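Long-range contacts in putative capsular polysaccharide biosynthesis protein (Streptococcus pneumoniae serotype 4, PDB 6EWR), which is thought to be a pyridoxal-phosphate-dependent aminotransferase of the DegT/DnrJ/EryC1 family, and may act in capsular polysaccharide synthesis: residues I132-L137 against I171-D176; P86-T91 against Y351-L356; A203-T208 against S317-I322. All coordinates share one frame; numbering follows the deposited sequence.

Overall arrangement
From the N terminus, P86-T91 comes first, at the end of strand 82-86. It pairs with Y351-L356, far later in the chain, so contact 2 closes the longest loop. Contacts 1 and 3 both lie within that loop, one after the other, and none of the three cross. Contact 1 closes the short loop from 137 to 171 and joins neighbouring parallel strands of the seven-stranded sheet. Contact 3 closes the loop from 208 to 317. It ties the lysine loop after strand 196-200 to the lead-in of strand 321-325, in the three-stranded antiparallel sheet. Contacts 1 and 2 pack directly on each other, as V135 on T89. All three reach the PMP cofactor.

Contact 1: residues I132-L137 against I171-D176. With PMP (4'-deoxy-4'-aminopyridoxal-5'-phosphate), chain E.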
loop_
_atom_site.group_PDB
_atom_site.type_symbol
_atom_site.label_atom_id
_atom_site.label_comp_id
_atom_site.label_asym_id
_atom_site.label_seq_id
_atom_site.Cartn_x
_atom_site.Cartn_y
_atom_site.Cartn_z
ATOM N N ILE A 132 -1.032 9.731 21.862
ATOM C CA ILE A 132 -0.748 8.458 22.541
ATOM C C ILE A 132 -1.366 7.364 21.675
ATOM O O ILE A 132 -2.522 7.501 21.219
ATOM C CB ILE A 132 -1.343 8.397 23.969
ATOM C CG1 ILE A 132 -0.815 9.561 24.825
ATOM C CG2 ILE A 132 -1.003 7.055 24.633
ATOM C CD1 ILE A 132 -1.639 9.876 26.043
ATOM N N ILE A 133 -0.594 6.308 21.419
ATOM C CA ILE A 133 -1.077 5.123 20.711
ATOM C C ILE A 133 -1.060 3.935 21.669
ATOM O O ILE A 133 -0.053 3.233 21.763
ATOM C CB ILE A 133 -0.233 4.774 19.465
ATOM C CG1 ILE A 133 -0.143 5.963 18.524
ATOM C CG2 ILE A 133 -0.839 3.571 18.723
ATOM C CD1 ILE A 133 0.710 5.703 17.288
ATOM N N PRO A 134 -2.173 3.690 22.378
ATOM C CA PRO A 134 -2.261 2.431 23.107
ATOM C C PRO A 134 -2.539 1.295 22.146
ATOM O O PRO A 134 -3.082 1.529 21.058
ATOM C CB PRO A 134 -3.452 2.643 24.062
ATOM C CG PRO A 134 -4.052 3.980 23.700
ATOM C CD PRO A 134 -3.450 4.414 22.411
ATOM N N VAL A 135 -2.161 0.083 22.540
ATOM C CA VAL A 135 -2.401 -1.099 21.699
ATOM C C VAL A 135 -3.285 -2.046 22.465
ATOM O O VAL A 135 -2.998 -2.393 23.603
ATOM C CB VAL A 135 -1.095 -1.777 21.215
ATOM C CG1 VAL A 135 -0.096 -1.992 22.338
ATOM C CG2 VAL A 135 -1.380 -3.108 20.539
ATOM N N GLU A 136 -4.365 -2.456 21.818
ATOM C CA GLU A 136 -5.321 -3.378 22.403
ATOM C C GLU A 136 -4.804 -4.814 22.123
ATOM O O GLU A 136 -5.319 -5.552 21.256
ATOM C CB GLU A 136 -6.733 -3.171 21.849
ATOM C CG GLU A 136 -7.133 -1.750 21.452
ATOM C CD GLU A 136 -6.976 -0.686 22.531
ATOM O OE1 GLU A 136 -6.677 -1.016 23.704
ATOM O OE2 GLU A 136 -7.166 0.498 22.182
ATOM N N LEU A 137 -3.769 -5.179 22.864
ATOM C CA LEU A 137 -3.061 -6.432 22.679
ATOM C C LEU A 137 -3.929 -7.644 22.952
ATOM O O LEU A 137 -4.518 -7.764 24.021
ATOM C CB LEU A 137 -1.869 -6.502 23.630
ATOM C CG LEU A 137 -1.000 -7.754 23.509
ATOM C CD1 LEU A 137 -0.021 -7.566 22.390
ATOM C CD2 LEU A 137 -0.224 -8.024 24.783
ATOM N N ILE A 171 -3.891 16.120 23.765
ATOM C CA ILE A 171 -3.243 14.975 23.151
ATOM C C ILE A 171 -4.378 14.135 22.573
ATOM O O ILE A 171 -5.444 14.005 23.196
ATOM C CB ILE A 171 -2.375 14.186 24.169
ATOM C CG1 ILE A 171 -1.164 15.043 24.573
ATOM C CG2 ILE A 171 -1.878 12.884 23.554
ATOM C CD1 ILE A 171 -0.456 14.609 25.822
ATOM N N VAL A 172 -4.175 13.635 21.358
ATOM C CA VAL A 172 -5.141 12.770 20.693
ATOM C C VAL A 172 -4.839 11.307 21.006
ATOM O O VAL A 172 -3.716 10.864 20.861
ATOM C CB VAL A 172 -5.137 13.033 19.158
ATOM C CG1 VAL A 172 -6.081 12.071 18.414
ATOM C CG2 VAL A 172 -5.630 14.460 18.914
ATOM N N ILE A 173 -5.842 10.549 21.410
ATOM C CA ILE A 173 -5.620 9.108 21.655
ATOM C C ILE A 173 -6.038 8.316 20.415
ATOM O O ILE A 173 -7.199 8.383 20.027
ATOM C CB ILE A 173 -6.354 8.621 22.918
ATOM C CG1 ILE A 173 -6.143 9.632 24.055
ATOM C CG2 ILE A 173 -5.843 7.241 23.306
ATOM C CD1 ILE A 173 -6.527 9.141 25.438
ATOM N N VAL A 174 -5.080 7.601 19.817
ATOM C CA VAL A 174 -5.276 6.770 18.610
ATOM C C VAL A 174 -5.059 5.304 18.918
ATOM O O VAL A 174 -3.960 4.889 19.185
ATOM C CB VAL A 174 -4.283 7.144 17.482
ATOM C CG1 VAL A 174 -4.516 6.272 16.250
ATOM C CG2 VAL A 174 -4.410 8.624 17.125
ATOM N N SER A 175 -6.110 4.515 18.833
ATOM C CA SER A 175 -6.048 3.110 19.239
ATOM C C SER A 175 -5.417 2.256 18.170
ATOM O O SER A 175 -5.959 2.154 17.080
ATOM C CB SER A 175 -7.454 2.567 19.550
ATOM O OG SER A 175 -7.467 1.143 19.610
ATOM N N ASP A 176 -4.306 1.594 18.485
ATOM C CA ASP A 176 -3.881 0.472 17.643
ATOM C C ASP A 176 -4.780 -0.756 17.933
ATOM O O ASP A 176 -4.437 -1.608 18.773
ATOM C CB ASP A 176 -2.399 0.154 17.859
ATOM C CG ASP A 176 -1.890 -0.950 16.901
ATOM O OD1 ASP A 176 -2.702 -1.618 16.221
ATOM O OD2 ASP A 176 -0.673 -1.150 16.815
HETATM N N1 PMP E . -0.208 -3.409 15.426
HETATM C C2 PMP E . -0.157 -4.669 15.950
HETATM C C2A PMP E . -0.137 -4.875 17.437
HETATM C C3 PMP E . -0.110 -5.849 15.060
HETATM O O3 PMP E . -0.031 -7.137 15.527
HETATM C C4 PMP E . -0.139 -5.566 13.607
HETATM C C4A PMP E . -0.100 -6.739 12.656
HETATM N N4A PMP E . 0.785 -6.570 11.492
HETATM C C5 PMP E . -0.204 -4.137 13.136
HETATM C C6 PMP E . -0.233 -3.125 14.100
HETATM C C5A PMP E . -0.228 -3.800 11.647
HETATM O O4P PMP E . -1.003 -4.764 10.894
HETATM P P PMP E . -1.057 -4.733 9.290
HETATM O O1P PMP E . -0.502 -3.414 8.853
HETATM O O2P PMP E . -2.509 -4.924 8.820
HETATM O O3P PMP E . -0.181 -5.835 8.783
HETATM O O HOH W 1 -4.637 -4.362 18.622
#
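D176 sits beside P134 and V135, and its side chain runs from this backbone pairing to the cofactor. CB rests 3.5 Å from P134 O and also touches CG2 of I133. CG stands anti to the backbone N (chi1 -175°), which carries the carboxylate on toward the pyridine ring of PMP. At the tip, OD2 lies 2.7 Å from PMP N1. OD2 is also hydrogen-bonded to S93 OG, and OD1 takes the backbone N-H of A178, so second-shell groups hold both oxygens. V135 adds its CG2 methyl, 3.8 Å from C2A of PMP.

V174 N gives a nearly straight bond to I132 O (2.9 Å, 170° at the hydrogen). D176 N bonds P134 O, and E136 N bonds D176 O. E136 is the centre of an inverse gamma turn, and a water bridges its O to D176 O. The E136 side chain bends at chi2, which brings its carboxylate alongside S175 OG. S175 OG donates to the anti lone pair of E136 OE2 at 2.7 Å. Y144 OH also bonds OE2, and C142 N bonds OE1. P134 CG meets the I173 CG2 methyl crosswise at 3.7 Å. The end of a parallel strand pair is continued by an irregular stretch along strand 172-176 into the cofactor site. An aspartate at the pyridine nitrogen is a hallmark of fold type I pyridoxal-phosphate enzymes.

Contact 2: residues P86-T91 against Y351-L356; sequences PAMTYT and YKPLPL. With PMP (4'-deoxy-4'-aminopyridoxal-5'-phosphate), chain E.
Y351 lays one face of its ring against the T89-Y90 peptide. Y90 N sits 3.6 Å above the plane, over the ring centre, while T89 C lies toward the rim. The rings of Y90 and Y351 meet obliquely, their planes 42° apart. Their nearest atoms are Y90 CD1 and Y351 CE1, at 3.6 Å, and Y90 CB is also near Y351 CE1 and CZ. The M88 chi2 bend (44°) brings SD to the edge of the Y351 ring, and the chi3 bend (52°) turns CE toward Y351 O and P353 CG. In this Met-aromatic contact M88 SD lies 5.5 Å from the centroid of the Y351 ring. SD also accepts a weak bond from Y351 N.

Both tyrosines line the cofactor pocket of this fold type I enzyme, and Y90 lies over one face of the PMP ring, the two rings inclined to each other. Y90 CD2 is 3.7 Å from C4 of PMP, and Y351 OH is 3.1 Å from its O3. Y90 OH is hydrogen-bonded to Q240 of the second subunit, and H238 of that subunit meets the Y90 ring edge-to-face. The pocket therefore lies at the dimer interface.

Further along, L354 N bonds A87 O at 2.9 Å, which pins the start of the 3-10 turn. L354 CD1 faces the CG2 methyl of T89, and L354 CD2 reaches T89 O at 3.3 Å.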
loop_
_atom_site.group_PDB
_atom_site.type_symbol
_atom_site.label_atom_id
_atom_site.label_comp_id
_atom_site.label_asym_id
_atom_site.label_seq_id
_atom_site.Cartn_x
_atom_site.Cartn_y
_atom_site.Cartn_z
ATOM N N PRO A 86 3.609 2.188 23.704
ATOM C CA PRO A 86 4.146 1.233 24.662
ATOM C C PRO A 86 5.417 0.583 24.174
ATOM O O PRO A 86 5.581 0.362 22.940
ATOM C CB PRO A 86 3.057 0.167 24.775
ATOM C CG PRO A 86 1.821 0.805 24.242
ATOM C CD PRO A 86 2.292 1.764 23.204
ATOM N N ALA A 87 6.299 0.262 25.126
ATOM C CA ALA A 87 7.496 -0.528 24.822
ATOM C C ALA A 87 7.164 -1.963 24.418
ATOM O O ALA A 87 7.971 -2.611 23.741
ATOM C CB ALA A 87 8.442 -0.541 26.001
ATOM N N MET A 88 5.986 -2.449 24.848
ATOM C CA MET A 88 5.501 -3.796 24.541
ATOM C C MET A 88 4.453 -3.739 23.428
ATOM O O MET A 88 3.270 -3.504 23.686
ATOM C CB MET A 88 4.869 -4.424 25.790
ATOM C CG MET A 88 4.226 -5.817 25.611
ATOM S SD MET A 88 5.220 -6.962 24.622
ATOM C CE MET A 88 6.758 -6.818 25.514
ATOM N N THR A 89 4.893 -3.961 22.197
ATOM C CA THR A 89 3.968 -4.010 21.086
ATOM C C THR A 89 4.708 -4.455 19.853
ATOM O O THR A 89 5.940 -4.609 19.887
ATOM C CB THR A 89 3.315 -2.637 20.815
ATOM O OG1 THR A 89 2.376 -2.744 19.741
ATOM C CG2 THR A 89 4.367 -1.597 20.475
ATOM N N TYR A 90 3.942 -4.679 18.784
ATOM C CA TYR A 90 4.484 -4.949 17.461
ATOM C C TYR A 90 5.080 -3.667 16.860
ATOM O O TYR A 90 4.588 -2.551 17.104
ATOM C CB TYR A 90 3.389 -5.498 16.524
ATOM C CG TYR A 90 3.922 -6.076 15.234
ATOM C CD1 TYR A 90 4.796 -7.147 15.255
ATOM C CD2 TYR A 90 3.547 -5.568 14.001
ATOM C CE1 TYR A 90 5.280 -7.712 14.096
ATOM C CE2 TYR A 90 4.049 -6.101 12.819
ATOM C CZ TYR A 90 4.916 -7.188 12.877
ATOM O OH TYR A 90 5.430 -7.810 11.745
ATOM N N THR A 91 6.131 -3.853 16.061
ATOM C CA THR A 91 6.854 -2.740 15.418
ATOM C C THR A 91 5.965 -1.767 14.616
ATOM O O THR A 91 6.221 -0.554 14.619
ATOM C CB THR A 91 8.030 -3.233 14.539
ATOM O OG1 THR A 91 8.722 -2.112 13.992
ATOM C CG2 THR A 91 7.546 -4.138 13.394
ATOM N N TYR A 351 5.500 -9.898 22.866
ATOM C CA TYR A 351 6.467 -9.636 21.791
ATOM C C TYR A 351 7.834 -9.455 22.399
ATOM O O TYR A 351 7.965 -9.228 23.599
ATOM C CB TYR A 351 6.138 -8.337 21.094
ATOM C CG TYR A 351 4.852 -8.323 20.308
ATOM C CD1 TYR A 351 4.797 -8.827 19.005
ATOM C CD2 TYR A 351 3.689 -7.784 20.852
ATOM C CE1 TYR A 351 3.626 -8.783 18.268
ATOM C CE2 TYR A 351 2.505 -7.753 20.133
ATOM C CZ TYR A 351 2.467 -8.251 18.851
ATOM O OH TYR A 351 1.286 -8.220 18.156
ATOM N N LYS A 352 8.860 -9.511 21.573
ATOM C CA LYS A 352 10.098 -8.853 21.928
ATOM C C LYS A 352 9.757 -7.395 22.215
ATOM O O LYS A 352 9.070 -6.779 21.408
ATOM C CB LYS A 352 11.092 -8.902 20.788
ATOM C CG LYS A 352 11.787 -10.236 20.615
ATOM C CD LYS A 352 13.059 -10.015 19.786
ATOM C CE LYS A 352 13.769 -11.306 19.488
ATOM N NZ LYS A 352 14.649 -11.145 18.301
ATOM N N PRO A 353 10.207 -6.833 23.357
ATOM C CA PRO A 353 9.955 -5.404 23.529
ATOM C C PRO A 353 10.685 -4.623 22.467
ATOM O O PRO A 353 11.746 -5.048 22.029
ATOM C CB PRO A 353 10.544 -5.109 24.918
ATOM C CG PRO A 353 10.663 -6.425 25.584
ATOM C CD PRO A 353 10.978 -7.373 24.476
ATOM N N LEU A 354 10.134 -3.494 22.047
ATOM C CA LEU A 354 10.726 -2.726 20.937
ATOM C C LEU A 354 12.241 -2.470 21.104
ATOM O O LEU A 354 12.975 -2.599 20.130
ATOM C CB LEU A 354 9.978 -1.400 20.700
ATOM C CG LEU A 354 8.489 -1.490 20.340
ATOM C CD1 LEU A 354 7.904 -0.110 20.081
ATOM C CD2 LEU A 354 8.250 -2.383 19.133
ATOM N N PRO A 355 12.710 -2.145 22.319
ATOM C CA PRO A 355 14.151 -1.881 22.446
ATOM C C PRO A 355 15.091 -3.066 22.203
ATOM O O PRO A 355 16.269 -2.829 21.993
ATOM C CB PRO A 355 14.294 -1.352 23.883
ATOM C CG PRO A 355 12.960 -0.754 24.175
ATOM C CD PRO A 355 11.984 -1.702 23.516
ATOM N N LEU A 356 14.594 -4.305 22.225
ATOM C CA LEU A 356 15.410 -5.460 21.785
ATOM C C LEU A 356 15.634 -5.524 20.279
ATOM O O LEU A 356 16.514 -6.254 19.824
ATOM C CB LEU A 356 14.790 -6.792 22.188
ATOM C CG LEU A 356 14.895 -7.285 23.626
ATOM C CD1 LEU A 356 14.330 -8.696 23.674
ATOM C CD2 LEU A 356 16.317 -7.277 24.143
HETATM N N1 PMP E . -0.208 -3.409 15.426
HETATM C C2 PMP E . -0.157 -4.669 15.950
HETATM C C2A PMP E . -0.137 -4.875 17.437
HETATM C C3 PMP E . -0.110 -5.849 15.060
HETATM O O3 PMP E . -0.031 -7.137 15.527
HETATM C C4 PMP E . -0.139 -5.566 13.607
HETATM C C4A PMP E . -0.100 -6.739 12.656
HETATM N N4A PMP E . 0.785 -6.570 11.492
HETATM C C5 PMP E . -0.204 -4.137 13.136
HETATM C C6 PMP E . -0.233 -3.125 14.100
HETATM C C5A PMP E . -0.228 -3.800 11.647
HETATM O O4P PMP E . -1.003 -4.764 10.894
HETATM P P PMP E . -1.057 -4.733 9.290
HETATM O O1P PMP E . -0.502 -3.414 8.853
HETATM O O2P PMP E . -2.509 -4.924 8.820
HETATM O O3P PMP E . -0.181 -5.835 8.783
#

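Contact 3: residues A203-T208 against S317-I322; sequences AVKNFT and SRHLYI. With PMP (4'-deoxy-4'-aminopyridoxal-5'-phosphate), chain E.
H319 points its ring at N206 and K205 together. With CG anti to the backbone N (chi1 179°), the ring extends toward the lysine loop. H319 ND1 then donates to N206 OD1 at 2.8 Å, with 151° at the hydrogen. The acceptor lies near the ring plane, but the donor is tilted out of the amide plane of N206, and the two flat groups are turned 60° apart. V204 O sits at the ring edge, 3.2 Å from H319 CE1. L320 CD2 lies over one face of the H319 ring, toward its rim.

The other end of the amide, N206 ND2, lies 2.9 Å from S317 O. S317 OG is hydrogen-bonded to the backbone O of H179, linking this turn to a cofactor-binding residue.

The chi2 bend of K205 brings its CD to 3.3 Å from H319 NE2, and the chi4 bend turns NZ to the cofactor. K205 NZ ends 3.1 Å from C4A of PMP, the carbon that bears the amino group N4A. K205 is the predicted Schiff-base lysine, and here the amino group sits on the cofactor instead. A lysine beside C4A, across the ring plane from N4A, marks an aminotransferase site in its pyridoxamine form.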
loop_
_atom_site.group_PDB
_atom_site.type_symbol
_atom_site.label_atom_id
_atom_site.label_comp_id
_atom_site.label_asym_id
_atom_site.label_seq_id
_atom_site.Cartn_x
_atom_site.Cartn_y
_atom_site.Cartn_z
ATOM N N ALA A 203 -4.251 -11.707 7.085
ATOM C CA ALA A 203 -4.546 -13.163 7.067
ATOM C C ALA A 203 -4.677 -13.813 8.428
ATOM O O ALA A 203 -5.601 -14.563 8.658
ATOM C CB ALA A 203 -3.497 -13.902 6.232
ATOM N N VAL A 204 -3.752 -13.511 9.333
ATOM C CA VAL A 204 -3.729 -14.133 10.677
ATOM C C VAL A 204 -4.657 -13.474 11.724
ATOM O O VAL A 204 -4.748 -14.001 12.821
ATOM C CB VAL A 204 -2.287 -14.276 11.239
ATOM C CG1 VAL A 204 -1.366 -14.903 10.221
ATOM C CG2 VAL A 204 -1.714 -12.952 11.705
ATOM N N LYS A 205 -5.347 -12.377 11.397
ATOM C CA LYS A 205 -6.318 -11.748 12.329
ATOM C C LYS A 205 -7.680 -12.469 12.354
ATOM O O LYS A 205 -7.949 -13.346 11.522
ATOM C CB LYS A 205 -6.501 -10.229 12.055
ATOM C CG LYS A 205 -5.247 -9.380 12.124
ATOM C CD LYS A 205 -4.389 -9.592 13.349
ATOM C CE LYS A 205 -3.102 -8.742 13.357
ATOM N NZ LYS A 205 -1.992 -9.161 12.421
ATOM N N ASN A 206 -8.501 -12.115 13.347
ATOM C CA ASN A 206 -9.842 -12.725 13.567
ATOM C C ASN A 206 -10.786 -12.552 12.391
ATOM O O ASN A 206 -11.605 -13.421 12.085
ATOM C CB ASN A 206 -10.547 -12.073 14.765
ATOM C CG ASN A 206 -10.006 -12.521 16.093
ATOM O OD1 ASN A 206 -8.831 -12.944 16.208
ATOM N ND2 ASN A 206 -10.859 -12.505 17.095
ATOM N N PHE A 207 -10.708 -11.366 11.831
ATOM C CA PHE A 207 -11.507 -10.903 10.728
ATOM C C PHE A 207 -10.463 -10.584 9.675
ATOM O O PHE A 207 -9.553 -9.813 9.956
ATOM C CB PHE A 207 -12.261 -9.641 11.160
ATOM C CG PHE A 207 -12.995 -8.965 10.052
ATOM C CD1 PHE A 207 -12.315 -8.128 9.170
ATOM C CD2 PHE A 207 -14.366 -9.129 9.894
ATOM C CE1 PHE A 207 -12.990 -7.500 8.128
ATOM C CE2 PHE A 207 -15.039 -8.495 8.882
ATOM C CZ PHE A 207 -14.353 -7.678 7.999
ATOM N N THR A 208 -10.569 -11.165 8.483
ATOM C CA THR A 208 -9.495 -11.003 7.514
ATOM C C THR A 208 -9.936 -10.773 6.079
ATOM O O THR A 208 -10.942 -11.342 5.628
ATOM C CB THR A 208 -8.539 -12.206 7.511
ATOM O OG1 THR A 208 -7.449 -11.887 6.638
ATOM C CG2 THR A 208 -9.229 -13.482 7.001
ATOM N N SER A 317 -11.978 -9.415 21.875
ATOM C CA SER A 317 -12.138 -10.130 20.604
ATOM C C SER A 317 -11.510 -11.539 20.647
ATOM O O SER A 317 -11.858 -12.386 19.835
ATOM C CB SER A 317 -11.504 -9.347 19.465
ATOM O OG SER A 317 -10.166 -9.041 19.758
ATOM N N ARG A 318 -10.567 -11.749 21.569
ATOM C CA ARG A 318 -9.897 -13.023 21.761
ATOM C C ARG A 318 -9.104 -13.349 20.526
ATOM O O ARG A 318 -9.330 -14.367 19.881
ATOM C CB ARG A 318 -10.866 -14.159 22.105
ATOM C CG ARG A 318 -11.691 -13.831 23.332
ATOM C CD ARG A 318 -12.625 -14.978 23.679
ATOM N NE ARG A 318 -13.246 -14.748 24.976
ATOM C CZ ARG A 318 -14.323 -14.000 25.179
ATOM N NH1 ARG A 318 -14.968 -13.394 24.185
ATOM N NH2 ARG A 318 -14.767 -13.856 26.413
ATOM N N HIS A 319 -8.173 -12.455 20.207
ATOM C CA HIS A 319 -7.282 -12.678 19.086
ATOM C C HIS A 319 -6.114 -13.637 19.396
ATOM O O HIS A 319 -5.854 -14.566 18.631
ATOM C CB HIS A 319 -6.770 -11.335 18.543
ATOM C CG HIS A 319 -5.825 -11.503 17.408
ATOM N ND1 HIS A 319 -6.109 -12.329 16.348
ATOM C CD2 HIS A 319 -4.582 -11.020 17.193
ATOM C CE1 HIS A 319 -5.092 -12.326 15.514
ATOM N NE2 HIS A 319 -4.149 -11.549 16.003
ATOM N N LEU A 320 -5.408 -13.394 20.498
ATOM C CA LEU A 320 -4.197 -14.159 20.868
ATOM C C LEU A 320 -4.352 -14.737 22.278
ATOM O O LEU A 320 -4.798 -14.038 23.181
ATOM C CB LEU A 320 -2.976 -13.255 20.828
ATOM C CG LEU A 320 -2.569 -12.674 19.466
ATOM C CD1 LEU A 320 -1.403 -11.705 19.597
ATOM C CD2 LEU A 320 -2.171 -13.760 18.474
ATOM N N TYR A 321 -4.008 -16.005 22.474
ATOM C CA TYR A 321 -3.946 -16.579 23.816
ATOM C C TYR A 321 -2.540 -16.385 24.394
ATOM O O TYR A 321 -1.726 -17.290 24.450
ATOM C CB TYR A 321 -4.416 -18.040 23.847
ATOM C CG TYR A 321 -4.900 -18.482 25.225
ATOM C CD1 TYR A 321 -6.065 -17.967 25.751
ATOM C CD2 TYR A 321 -4.183 -19.396 26.005
ATOM C CE1 TYR A 321 -6.506 -18.335 27.024
ATOM C CE2 TYR A 321 -4.625 -19.770 27.276
ATOM C CZ TYR A 321 -5.782 -19.232 27.777
ATOM O OH TYR A 321 -6.247 -19.584 29.016
ATOM N N ILE A 322 -2.288 -15.165 24.820
ATOM C CA ILE A 322 -1.075 -14.800 25.521
ATOM C C ILE A 322 -1.093 -15.438 26.909
ATOM O O ILE A 322 -2.106 -15.336 27.628
ATOM C CB ILE A 322 -0.990 -13.259 25.682
ATOM C CG1 ILE A 322 -1.020 -12.505 24.365
ATOM C CG2 ILE A 322 0.084 -12.837 26.672
ATOM C CD1 ILE A 322 0.262 -11.973 23.778
HETATM N N1 PMP E . -0.208 -3.409 15.426
HETATM C C2 PMP E . -0.157 -4.669 15.950
HETATM C C2A PMP E . -0.137 -4.875 17.437
HETATM C C3 PMP E . -0.110 -5.849 15.060
HETATM O O3 PMP E . -0.031 -7.137 15.527
HETATM C C4 PMP E . -0.139 -5.566 13.607
HETATM C C4A PMP E . -0.100 -6.739 12.656
HETATM N N4A PMP E . 0.785 -6.570 11.492
HETATM C C5 PMP E . -0.204 -4.137 13.136
HETATM C C6 PMP E . -0.233 -3.125 14.100
HETATM C C5A PMP E . -0.228 -3.800 11.647
HETATM O O4P PMP E . -1.003 -4.764 10.894
HETATM P P PMP E . -1.057 -4.733 9.290
HETATM O O1P PMP E . -0.502 -3.414 8.853
HETATM O O2P PMP E . -2.509 -4.924 8.820
HETATM O O3P PMP E . -0.181 -5.835 8.783
#